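Local structure of meso-diaminopimelate dehydrogenase (Clostridium tetani, 3WGY) at residues R289-L294 against L306-S311. The protein catalyses, as meso-diaminopimelate dehydrogenase, the reversible oxidative deamination of meso-diaminopimelate, probably with NADP as the coenzyme. The protein carries 6 engineered substitutions. Sequence-based numbering, arbitrary orientation.
Sequences RAIYKL and LDIPFS
With CG1 of Ile308 anti to its own carbonyl carbon (chi1 -54°) and CD1 extended beyond it, the two branches of this side chain separate and meet different residues of helix 276-296. CG2 sits 3.9 Å from CB of Ala290, at the point where the two backbones come nearest, 7.6 Å between alpha carbons. CD1 reaches Ile291, whose own chi2 of -52° bends its CD1 round to within 4.0 Å of CD1 of Ile308, the two side chains crossing at about a right angle. From one turn further along, Leu294 brings CD1 to 4.1 Å from CG1 of Ile308. Strand 116-118 of the parallel sheet closes the cluster, Leu118 touching both isoleucines. Toward Ser311, Lys293 runs out extended beyond CG; its NZ stops 3.9 Å from the carbonyl O of Ser311 and is hydrogen-bonded to the carbonyl O of Ser314 instead. On the far side of the loop, part of the dimer interface, the ring of Phe310 meets Phe310 of the second subunit. Between these two segments the contact is apolar, centred on Ile308; polar ties to the helix come just further along the loop, at Ser314 through Lys293 and, weakly, at Leu313 through Arg289.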
ATOM      1  N   ARG B 289       5.026   8.508  15.268  1.00 34.90           N
ATOM      2  CA  ARG B 289       4.081   7.880  16.176  1.00 32.35           C
ATOM      3  C   ARG B 289       4.465   6.417  16.348  1.00 33.94           C
ATOM      4  O   ARG B 289       4.410   5.881  17.452  1.00 32.30           O
ATOM      5  CB  ARG B 289       2.649   7.971  15.632  1.00 30.92           C
ATOM      6  CG  ARG B 289       1.625   7.301  16.549  1.00 29.03           C
ATOM      7  CD  ARG B 289       0.188   7.495  16.088  1.00 31.51           C
ATOM      8  NE  ARG B 289      -0.213   8.900  16.040  1.00 29.81           N
ATOM      9  CZ  ARG B 289      -0.231   9.643  14.942  1.00 30.29           C
ATOM     10  NH1 ARG B 289       0.129   9.123  13.771  1.00 32.36           N
ATOM     11  NH2 ARG B 289      -0.606  10.911  15.015  1.00 30.62           N
ATOM     12  N   ALA B 290       4.861   5.778  15.248  1.00 33.68           N
ATOM     13  CA  ALA B 290       5.250   4.372  15.272  1.00 33.09           C
ATOM     14  C   ALA B 290       6.533   4.132  16.057  1.00 35.14           C
ATOM     15  O   ALA B 290       6.638   3.153  16.796  1.00 33.30           O
ATOM     16  CB  ALA B 290       5.419   3.852  13.856  1.00 33.18           C
ATOM     17  N   ILE B 291       7.515   5.011  15.877  1.00 34.51           N
ATOM     18  CA  ILE B 291       8.785   4.864  16.577  1.00 35.20           C
ATOM     19  C   ILE B 291       8.585   5.068  18.069  1.00 35.18           C
ATOM     20  O   ILE B 291       9.184   4.369  18.887  1.00 35.29           O
ATOM     21  CB  ILE B 291       9.829   5.863  16.052  1.00 35.33           C
ATOM     22  CG1 ILE B 291      10.105   5.571  14.577  1.00 34.91           C
ATOM     23  CG2 ILE B 291      11.109   5.756  16.861  1.00 35.45           C
ATOM     24  CD1 ILE B 291      10.446   4.120  14.289  1.00 37.05           C
ATOM     25  N   TYR B 292       7.738   6.027  18.416  1.00 36.13           N
ATOM     26  CA  TYR B 292       7.435   6.299  19.810  1.00 38.40           C
ATOM     27  C   TYR B 292       6.865   5.023  20.424  1.00 39.37           C
ATOM     28  O   TYR B 292       7.292   4.597  21.494  1.00 39.36           O
ATOM     29  CB  TYR B 292       6.413   7.434  19.920  1.00 38.88           C
ATOM     30  CG  TYR B 292       5.815   7.595  21.301  1.00 42.25           C
ATOM     31  CD1 TYR B 292       4.688   6.862  21.688  1.00 44.77           C
ATOM     32  CD2 TYR B 292       6.386   8.463  22.231  1.00 44.72           C
ATOM     33  CE1 TYR B 292       4.147   6.990  22.971  1.00 45.59           C
ATOM     34  CE2 TYR B 292       5.857   8.600  23.511  1.00 46.44           C
ATOM     35  CZ  TYR B 292       4.739   7.862  23.878  1.00 47.84           C
ATOM     36  OH  TYR B 292       4.225   7.992  25.155  1.00 48.83           O
ATOM     37  N   LYS B 293       5.905   4.414  19.731  1.00 39.11           N
ATOM     38  CA  LYS B 293       5.284   3.190  20.218  1.00 39.24           C
ATOM     39  C   LYS B 293       6.323   2.092  20.382  1.00 37.83           C
ATOM     40  O   LYS B 293       6.395   1.452  21.429  1.00 39.28           O
ATOM     41  CB  LYS B 293       4.187   2.732  19.257  1.00 39.17           C
ATOM     42  CG  LYS B 293       3.082   3.756  19.073  1.00 41.45           C
ATOM     43  CD  LYS B 293       1.911   3.180  18.296  1.00 44.79           C
ATOM     44  CE  LYS B 293       0.812   4.206  18.121  1.00 45.94           C
ATOM     45  NZ  LYS B 293      -0.421   3.602  17.559  1.00 49.15           N
ATOM     46  N   LEU B 294       7.136   1.880  19.351  1.00 36.80           N
ATOM     47  CA  LEU B 294       8.165   0.857  19.409  1.00 35.86           C
ATOM     48  C   LEU B 294       9.216   1.135  20.480  1.00 37.96           C
ATOM     49  O   LEU B 294       9.747   0.202  21.083  1.00 37.07           O
ATOM     50  CB  LEU B 294       8.849   0.705  18.050  1.00 36.35           C
ATOM     51  CG  LEU B 294       8.075  -0.057  16.969  1.00 35.91           C
ATOM     52  CD1 LEU B 294       8.862  -0.015  15.678  1.00 36.49           C
ATOM     53  CD2 LEU B 294       7.847  -1.499  17.403  1.00 34.66           C
ATOM     54  N   LEU B 306      10.003  -1.136   6.275  1.00 31.08           N
ATOM     55  CA  LEU B 306       9.733  -2.547   6.000  1.00 32.60           C
ATOM     56  C   LEU B 306       9.465  -3.387   7.247  1.00 33.28           C
ATOM     57  O   LEU B 306       8.795  -4.416   7.161  1.00 33.11           O
ATOM     58  CB  LEU B 306      10.904  -3.170   5.233  1.00 33.66           C
ATOM     59  CG  LEU B 306      11.038  -2.959   3.713  1.00 37.65           C
ATOM     60  CD1 LEU B 306      10.773  -1.527   3.337  1.00 38.61           C
ATOM     61  CD2 LEU B 306      12.435  -3.385   3.272  1.00 35.00           C
ATOM     62  N   ASP B 307       9.982  -2.948   8.396  1.00 34.00           N
ATOM     63  CA  ASP B 307       9.815  -3.666   9.663  1.00 33.75           C
ATOM     64  C   ASP B 307       8.648  -3.186  10.514  1.00 32.90           C
ATOM     65  O   ASP B 307       8.396  -3.751  11.574  1.00 34.31           O
ATOM     66  CB  ASP B 307      11.061  -3.510  10.549  1.00 32.79           C
ATOM     67  CG  ASP B 307      12.351  -3.741   9.807  1.00 34.24           C
ATOM     68  OD1 ASP B 307      12.525  -4.835   9.241  1.00 33.30           O
ATOM     69  OD2 ASP B 307      13.199  -2.820   9.800  1.00 34.73           O
ATOM     70  N   ILE B 308       7.938  -2.156  10.068  1.00 32.49           N
ATOM     71  CA  ILE B 308       6.856  -1.594  10.874  1.00 33.44           C
ATOM     72  C   ILE B 308       5.426  -1.835  10.390  1.00 32.60           C
ATOM     73  O   ILE B 308       5.049  -1.417   9.304  1.00 31.32           O
ATOM     74  CB  ILE B 308       7.051  -0.068  11.018  1.00 34.62           C
ATOM     75  CG1 ILE B 308       8.446   0.230  11.569  1.00 34.66           C
ATOM     76  CG2 ILE B 308       5.991   0.510  11.934  1.00 35.83           C
ATOM     77  CD1 ILE B 308       8.781   1.709  11.574  1.00 31.70           C
ATOM     78  N   PRO B 309       4.603  -2.493  11.220  1.00 31.40           N
ATOM     79  CA  PRO B 309       3.206  -2.785  10.880  1.00 31.34           C
ATOM     80  C   PRO B 309       2.484  -1.450  10.722  1.00 28.30           C
ATOM     81  O   PRO B 309       2.751  -0.504  11.469  1.00 26.94           O
ATOM     82  CB  PRO B 309       2.706  -3.567  12.102  1.00 32.15           C
ATOM     83  CG  PRO B 309       3.958  -4.158  12.673  1.00 33.24           C
ATOM     84  CD  PRO B 309       4.934  -3.018  12.551  1.00 31.69           C
ATOM     85  N   PHE B 310       1.581  -1.370   9.754  1.00 28.74           N
ATOM     86  CA  PHE B 310       0.856  -0.127   9.519  1.00 30.14           C
ATOM     87  C   PHE B 310       0.047   0.317  10.741  1.00 29.46           C
ATOM     88  O   PHE B 310      -0.205   1.505  10.921  1.00 29.12           O
ATOM     89  CB  PHE B 310      -0.062  -0.267   8.305  1.00 30.29           C
ATOM     90  CG  PHE B 310       0.656  -0.186   6.983  1.00 30.82           C
ATOM     91  CD1 PHE B 310       2.041  -0.290   6.911  1.00 28.82           C
ATOM     92  CD2 PHE B 310      -0.063  -0.028   5.805  1.00 28.99           C
ATOM     93  CE1 PHE B 310       2.697  -0.239   5.682  1.00 30.97           C
ATOM     94  CE2 PHE B 310       0.583   0.024   4.572  1.00 27.85           C
ATOM     95  CZ  PHE B 310       1.960  -0.081   4.507  1.00 27.95           C
ATOM     96  N   SER B 311      -0.340  -0.629  11.590  1.00 29.29           N
ATOM     97  CA  SER B 311      -1.114  -0.297  12.789  1.00 31.48           C
ATOM     98  C   SER B 311      -0.424   0.756  13.667  1.00 31.60           C
ATOM     99  O   SER B 311      -1.092   1.567  14.313  1.00 31.06           O
ATOM    100  CB  SER B 311      -1.367  -1.554  13.624  1.00 31.22           C
ATOM    101  OG  SER B 311      -0.147  -2.130  14.051  1.00 36.13           O
TER